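Local coordinates for protein LipS lipolytic enzyme (Unidentified, PDB 4FBL) that probably hydrolyses ester bonds in lipids, as a thermostable lipolytic enzyme of the alpha/beta-hydrolase fold, and can bind spermidine in a pocket, at residues 73-76 / 80-83; 160-165 / 202-207. All coordinates share one frame; numbering follows the deposited sequence.

In the fold
Contact 1 (73-76 / 80-83) packs the end of helix 68-76 on strand 80-83, next to the edge strand 45-47 of the central sheet of the alpha/beta-hydrolase fold, whereas contact 2 (160-165 / 202-207) joins two helices of the excursion between strands 147-151 and 221-226. Their centres are 31 Å apart, on opposite sides of the chain's centre, and their nearest atoms stay about 16 Å from each other. Contact 2 is the one near the pocket, without touching the ligand: the side chain of Leu203 is about 7 Å from the bound spermidine, whose site includes Ser128 and His259. These two probably form a catalytic triad with Asp229, Ser128 standing on a nucleophile elbow.

Contact 1. Residues 73-76 / 80-83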
ATOM      1  N   GLY C  73     -14.138 -24.982  16.177  1.00 24.55           N
ATOM      2  CA  GLY C  73     -15.197 -24.400  16.969  1.00 25.04           C
ATOM      3  C   GLY C  73     -16.444 -23.959  16.212  1.00 25.95           C
ATOM      4  O   GLY C  73     -17.536 -24.321  16.630  1.00 27.00           O
ATOM      5  N   PHE C  74     -16.326 -23.162  15.126  1.00 24.38           N
ATOM      6  CA  PHE C  74     -17.482 -22.764  14.374  1.00 23.52           C
ATOM      7  C   PHE C  74     -18.111 -23.979  13.688  1.00 24.51           C
ATOM      8  O   PHE C  74     -19.320 -24.004  13.514  1.00 23.48           O
ATOM      9  CB  PHE C  74     -17.151 -21.728  13.231  1.00 23.01           C
ATOM     10  CG  PHE C  74     -16.489 -20.437  13.705  1.00 23.61           C
ATOM     11  CD1 PHE C  74     -16.971 -19.747  14.851  1.00 17.48           C
ATOM     12  CD2 PHE C  74     -15.381 -19.910  12.978  1.00 19.78           C
ATOM     13  CE1 PHE C  74     -16.384 -18.576  15.286  1.00 21.36           C
ATOM     14  CE2 PHE C  74     -14.743 -18.719  13.407  1.00 21.88           C
ATOM     15  CZ  PHE C  74     -15.283 -18.002  14.578  1.00 19.05           C
ATOM     16  N   ALA C  75     -17.302 -24.901  13.157  1.00 24.38           N
ATOM     17  CA  ALA C  75     -17.904 -26.106  12.544  1.00 26.98           C
ATOM     18  C   ALA C  75     -18.687 -27.010  13.579  1.00 28.52           C
ATOM     19  O   ALA C  75     -19.807 -27.440  13.271  1.00 28.34           O
ATOM     20  CB  ALA C  75     -16.931 -26.924  11.729  1.00 25.18           C
ATOM     21  N   ARG C  76     -18.133 -27.246  14.768  1.00 30.82           N
ATOM     22  CA  ARG C  76     -18.895 -27.955  15.812  1.00 33.75           C
ATOM     23  C   ARG C  76     -20.150 -27.234  16.217  1.00 34.89           C
ATOM     24  O   ARG C  76     -21.071 -27.874  16.690  1.00 35.72           O
ATOM     25  CB  ARG C  76     -18.107 -28.160  17.060  1.00 34.28           C
ATOM     26  CG  ARG C  76     -16.964 -28.981  16.813  1.00 36.31           C
ATOM     27  CD  ARG C  76     -16.447 -29.398  18.099  1.00 41.82           C
ATOM     28  NE  ARG C  76     -15.217 -30.016  17.703  1.00 46.15           N
ATOM     29  CZ  ARG C  76     -14.037 -29.428  17.817  1.00 48.07           C
ATOM     30  NH1 ARG C  76     -13.923 -28.209  18.391  1.00 41.56           N
ATOM     31  NH2 ARG C  76     -12.987 -30.093  17.371  1.00 45.79           N
ATOM     32  N   THR C  80     -21.591 -23.584   8.375  1.00 19.76           N
ATOM     33  CA  THR C  80     -20.706 -23.842   7.206  1.00 22.56           C
ATOM     34  C   THR C  80     -19.417 -22.968   7.386  1.00 23.20           C
ATOM     35  O   THR C  80     -19.534 -21.823   7.889  1.00 23.66           O
ATOM     36  CB  THR C  80     -21.457 -23.517   5.908  1.00 24.57           C
ATOM     37  OG1 THR C  80     -22.608 -24.397   5.798  1.00 26.42           O
ATOM     38  CG2 THR C  80     -20.605 -23.698   4.643  1.00 21.23           C
ATOM     39  N   VAL C  81     -18.239 -23.559   7.105  1.00 21.59           N
ATOM     40  CA  VAL C  81     -16.911 -22.989   7.420  1.00 21.16           C
ATOM     41  C   VAL C  81     -16.001 -23.128   6.201  1.00 20.95           C
ATOM     42  O   VAL C  81     -15.890 -24.242   5.635  1.00 21.17           O
ATOM     43  CB  VAL C  81     -16.208 -23.604   8.664  1.00 21.73           C
ATOM     44  CG1 VAL C  81     -14.885 -22.856   8.955  1.00 16.60           C
ATOM     45  CG2 VAL C  81     -17.076 -23.470   9.964  1.00 20.19           C
ATOM     46  N   ALA C  82     -15.405 -22.016   5.750  1.00 19.39           N
ATOM     47  CA  ALA C  82     -14.289 -22.061   4.745  1.00 18.57           C
ATOM     48  C   ALA C  82     -13.077 -21.404   5.394  1.00 18.81           C
ATOM     49  O   ALA C  82     -13.124 -20.179   5.696  1.00 16.85           O
ATOM     50  CB  ALA C  82     -14.658 -21.309   3.438  1.00 20.12           C
ATOM     51  N   THR C  83     -11.984 -22.190   5.557  1.00 18.15           N
ATOM     52  CA  THR C  83     -10.743 -21.723   6.095  1.00 18.14           C
ATOM     53  C   THR C  83      -9.721 -22.008   4.997  1.00 18.81           C
ATOM     54  O   THR C  83      -9.113 -23.057   5.001  1.00 20.17           O
ATOM     55  CB  THR C  83     -10.330 -22.490   7.358  1.00 19.74           C
ATOM     56  OG1 THR C  83     -11.450 -22.429   8.224  1.00 22.30           O
ATOM     57  CG2 THR C  83      -9.127 -21.780   8.066  1.00 16.89           C
TER
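Val81 turns CG1 anti to its backbone N (chi1 -176°), which leaves CG2 beside that nitrogen and anti to the carbonyl carbon, and it is this second methyl that meets the last turn of helix 68-76. CG2 of Val81 approaches the helix where Phe74 joins Ala75: it is 3.5 Å from Ala75 N, a plain van der Waals approach to the backbone. Val81 CG2 is also 3.7 Å from Phe74 CB and 3.9 Å from Ala75 CB, so one branch of one valine serves both helix residues. Phe74 offers just its CB here. With CG anti to the carbonyl carbon (chi1 -58°), its ring is carried past the strand residue, to pack on Val54 and Val56 of strand 52-57 and on Leu271, Leu275 and Ile278 of helix 267-279. The elements belong to a beta-alpha-beta crossover, in which strand 52-57, helix 68-76 and strand 80-83 follow in sequence and the two strands lie side by side and parallel in the sheet. A three-residue loop is all that separates the helix segment from the strand segment, and the CA atoms of Ala75 and Val81 come within 6.1 Å. Alternation along the strand divides its side chains: Val81 faces helix 68-76, while Thr80 and Ala82 pack on Trp114 and Leu115 of helix 101-118 on the other face of the sheet.

Contact 2. Residues 160-165 / 202-207; sequences PDLAAL and HLITIG
No flat side chain enters the interface of Leu162 and Ala163 with Leu203 and Ile204: neither ring nor amide nor carboxylate has a face or an edge in it, and aliphatic carbons make every touch. Ile204 makes the closest approach, through CD1. Its CG1 is anti to the carbonyl carbon (chi1 -79°) and CD1 continues the chain in an extended form (chi2 158°), which sends the terminal methyl out to the other helix. There CD1 of Ile204 lies 4.0 Å from Ala163 CA, against backbone that the small alanine side chain leaves accessible. Ile204 CD1 also has Leu162 CD2 at 4.3 Å, while the methyl ends Leu162 CD2 and Leu203 CD2 approach only loosely, at 4.5 Å. Helices 160-166 and 200-213 both belong to the long insertion between sheet strands 147-151 and 221-226, the place where many alpha/beta hydrolases carry their cap, and an equivalent role is probable here. The axes of the two short helix segments come within 10.7 Å, their N-to-C directions at 114°, a wide spacing bridged by the ends of long side chains. Met212 of the second subunit packs on both Ala163 and Ile204, so the second subunit also contributes to this packing. Further along the helix, OG1 of Thr205 is hydrogen-bonded to its counterpart, Thr205 OG1 of the second subunit, whereas Leu203 packs inward on Phe60, a residue of the spermidine pocket, and on Met129.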
ATOM      1  N   PRO C 160       9.721   1.097   9.242  1.00 24.36           N
ATOM      2  CA  PRO C 160      10.651   1.547   8.167  1.00 23.92           C
ATOM      3  C   PRO C 160      11.526   0.440   7.625  1.00 24.44           C
ATOM      4  O   PRO C 160      11.733   0.347   6.413  1.00 26.84           O
ATOM      5  CB  PRO C 160      11.478   2.646   8.862  1.00 22.54           C
ATOM      6  CG  PRO C 160      10.436   3.302   9.913  1.00 23.73           C
ATOM      7  CD  PRO C 160       9.696   2.000  10.430  1.00 24.95           C
ATOM      8  N   ASP C 161      11.972  -0.486   8.481  1.00 24.14           N
ATOM      9  CA  ASP C 161      12.833  -1.578   8.030  1.00 25.06           C
ATOM     10  C   ASP C 161      12.061  -2.477   7.062  1.00 24.67           C
ATOM     11  O   ASP C 161      12.595  -2.953   6.077  1.00 22.29           O
ATOM     12  CB  ASP C 161      13.223  -2.463   9.237  1.00 26.95           C
ATOM     13  CG  ASP C 161      14.351  -1.846  10.134  1.00 32.59           C
ATOM     14  OD1 ASP C 161      14.865  -0.712   9.900  1.00 32.07           O
ATOM     15  OD2 ASP C 161      14.689  -2.541  11.128  1.00 40.76           O
ATOM     16  N   LEU C 162      10.810  -2.789   7.408  1.00 22.28           N
ATOM     17  CA  LEU C 162      10.023  -3.631   6.470  1.00 23.57           C
ATOM     18  C   LEU C 162       9.832  -2.906   5.104  1.00 21.16           C
ATOM     19  O   LEU C 162      10.057  -3.479   4.045  1.00 21.56           O
ATOM     20  CB  LEU C 162       8.626  -3.847   7.091  1.00 22.18           C
ATOM     21  CG  LEU C 162       7.803  -4.891   6.434  1.00 24.36           C
ATOM     22  CD1 LEU C 162       8.263  -6.301   6.789  1.00 23.95           C
ATOM     23  CD2 LEU C 162       6.378  -4.535   6.884  1.00 23.31           C
ATOM     24  N   ALA C 163       9.400  -1.643   5.193  1.00 21.89           N
ATOM     25  CA  ALA C 163       9.108  -0.812   3.989  1.00 20.61           C
ATOM     26  C   ALA C 163      10.391  -0.753   3.111  1.00 20.77           C
ATOM     27  O   ALA C 163      10.315  -0.778   1.876  1.00 20.95           O
ATOM     28  CB  ALA C 163       8.623   0.552   4.455  1.00 19.57           C
ATOM     29  N   ALA C 164      11.585  -0.763   3.737  1.00 22.04           N
ATOM     30  CA  ALA C 164      12.858  -0.758   2.955  1.00 21.90           C
ATOM     31  C   ALA C 164      13.213  -2.050   2.302  1.00 24.61           C
ATOM     32  O   ALA C 164      14.146  -2.092   1.475  1.00 23.58           O
ATOM     33  CB  ALA C 164      14.104  -0.269   3.835  1.00 22.18           C
ATOM     34  N   LEU C 165      12.463  -3.120   2.631  1.00 25.11           N
ATOM     35  CA  LEU C 165      12.580  -4.374   1.889  1.00 24.10           C
ATOM     36  C   LEU C 165      11.590  -4.480   0.722  1.00 23.87           C
ATOM     37  O   LEU C 165      11.772  -5.330  -0.194  1.00 24.72           O
ATOM     38  CB  LEU C 165      12.402  -5.565   2.847  1.00 24.16           C
ATOM     39  CG  LEU C 165      13.535  -5.604   3.926  1.00 29.11           C
ATOM     40  CD1 LEU C 165      13.080  -6.351   5.227  1.00 28.23           C
ATOM     41  CD2 LEU C 165      14.828  -6.142   3.308  1.00 28.92           C
ATOM     42  N   HIS C 202       3.293  -6.927  -1.158  1.00 15.65           N
ATOM     43  CA  HIS C 202       1.878  -7.362  -1.094  1.00 16.31           C
ATOM     44  C   HIS C 202       1.261  -7.306   0.260  1.00 17.15           C
ATOM     45  O   HIS C 202       0.055  -6.993   0.362  1.00 19.56           O
ATOM     46  CB  HIS C 202       1.860  -8.759  -1.699  1.00 13.70           C
ATOM     47  CG  HIS C 202       2.322  -8.699  -3.112  1.00 15.55           C
ATOM     48  ND1 HIS C 202       3.463  -9.333  -3.594  1.00 20.05           N
ATOM     49  CD2 HIS C 202       1.778  -8.042  -4.163  1.00 12.47           C
ATOM     50  CE1 HIS C 202       3.609  -9.056  -4.881  1.00 12.92           C
ATOM     51  NE2 HIS C 202       2.578  -8.289  -5.257  1.00 21.23           N
ATOM     52  N   LEU C 203       2.015  -7.602   1.328  1.00 19.15           N
ATOM     53  CA  LEU C 203       1.476  -7.379   2.640  1.00 18.37           C
ATOM     54  C   LEU C 203       1.100  -5.942   2.852  1.00 18.65           C
ATOM     55  O   LEU C 203       0.024  -5.607   3.434  1.00 19.05           O
ATOM     56  CB  LEU C 203       2.465  -7.820   3.727  1.00 18.66           C
ATOM     57  CG  LEU C 203       2.222  -7.469   5.209  1.00 18.65           C
ATOM     58  CD1 LEU C 203       0.996  -8.056   5.840  1.00 17.98           C
ATOM     59  CD2 LEU C 203       3.443  -7.830   6.164  1.00 23.84           C
ATOM     60  N   ILE C 204       1.991  -5.029   2.473  1.00 19.07           N
ATOM     61  CA  ILE C 204       1.767  -3.584   2.757  1.00 17.78           C
ATOM     62  C   ILE C 204       0.565  -3.081   1.872  1.00 17.04           C
ATOM     63  O   ILE C 204      -0.258  -2.294   2.347  1.00 18.88           O
ATOM     64  CB  ILE C 204       3.086  -2.753   2.406  1.00 17.77           C
ATOM     65  CG1 ILE C 204       4.129  -2.913   3.546  1.00 18.77           C
ATOM     66  CG2 ILE C 204       2.756  -1.282   2.328  1.00 17.29           C
ATOM     67  CD1 ILE C 204       5.609  -2.642   3.156  1.00 17.78           C
ATOM     68  N   THR C 205       0.474  -3.586   0.650  1.00 16.46           N
ATOM     69  CA  THR C 205      -0.573  -3.174  -0.304  1.00 18.22           C
ATOM     70  C   THR C 205      -1.969  -3.506   0.303  1.00 19.42           C
ATOM     71  O   THR C 205      -2.887  -2.632   0.429  1.00 17.50           O
ATOM     72  CB  THR C 205      -0.455  -3.896  -1.710  1.00 19.85           C
ATOM     73  OG1 THR C 205       0.769  -3.505  -2.388  1.00 19.55           O
ATOM     74  CG2 THR C 205      -1.665  -3.500  -2.610  1.00 14.78           C
ATOM     75  N   ILE C 206      -2.118  -4.778   0.759  1.00 19.13           N
ATOM     76  CA  ILE C 206      -3.388  -5.194   1.351  1.00 18.01           C
ATOM     77  C   ILE C 206      -3.712  -4.325   2.526  1.00 17.04           C
ATOM     78  O   ILE C 206      -4.878  -3.918   2.680  1.00 18.19           O
ATOM     79  CB  ILE C 206      -3.397  -6.697   1.865  1.00 18.81           C
ATOM     80  CG1 ILE C 206      -3.178  -7.686   0.748  1.00 19.52           C
ATOM     81  CG2 ILE C 206      -4.775  -6.990   2.586  1.00 22.16           C
ATOM     82  CD1 ILE C 206      -4.290  -7.628  -0.151  1.00 31.74           C
ATOM     83  N   GLY C 207      -2.722  -4.084   3.413  1.00 15.32           N
ATOM     84  CA  GLY C 207      -3.034  -3.272   4.546  1.00 14.65           C
ATOM     85  C   GLY C 207      -3.498  -1.857   4.152  1.00 16.32           C
ATOM     86  O   GLY C 207      -4.461  -1.263   4.729  1.00 15.33           O
TER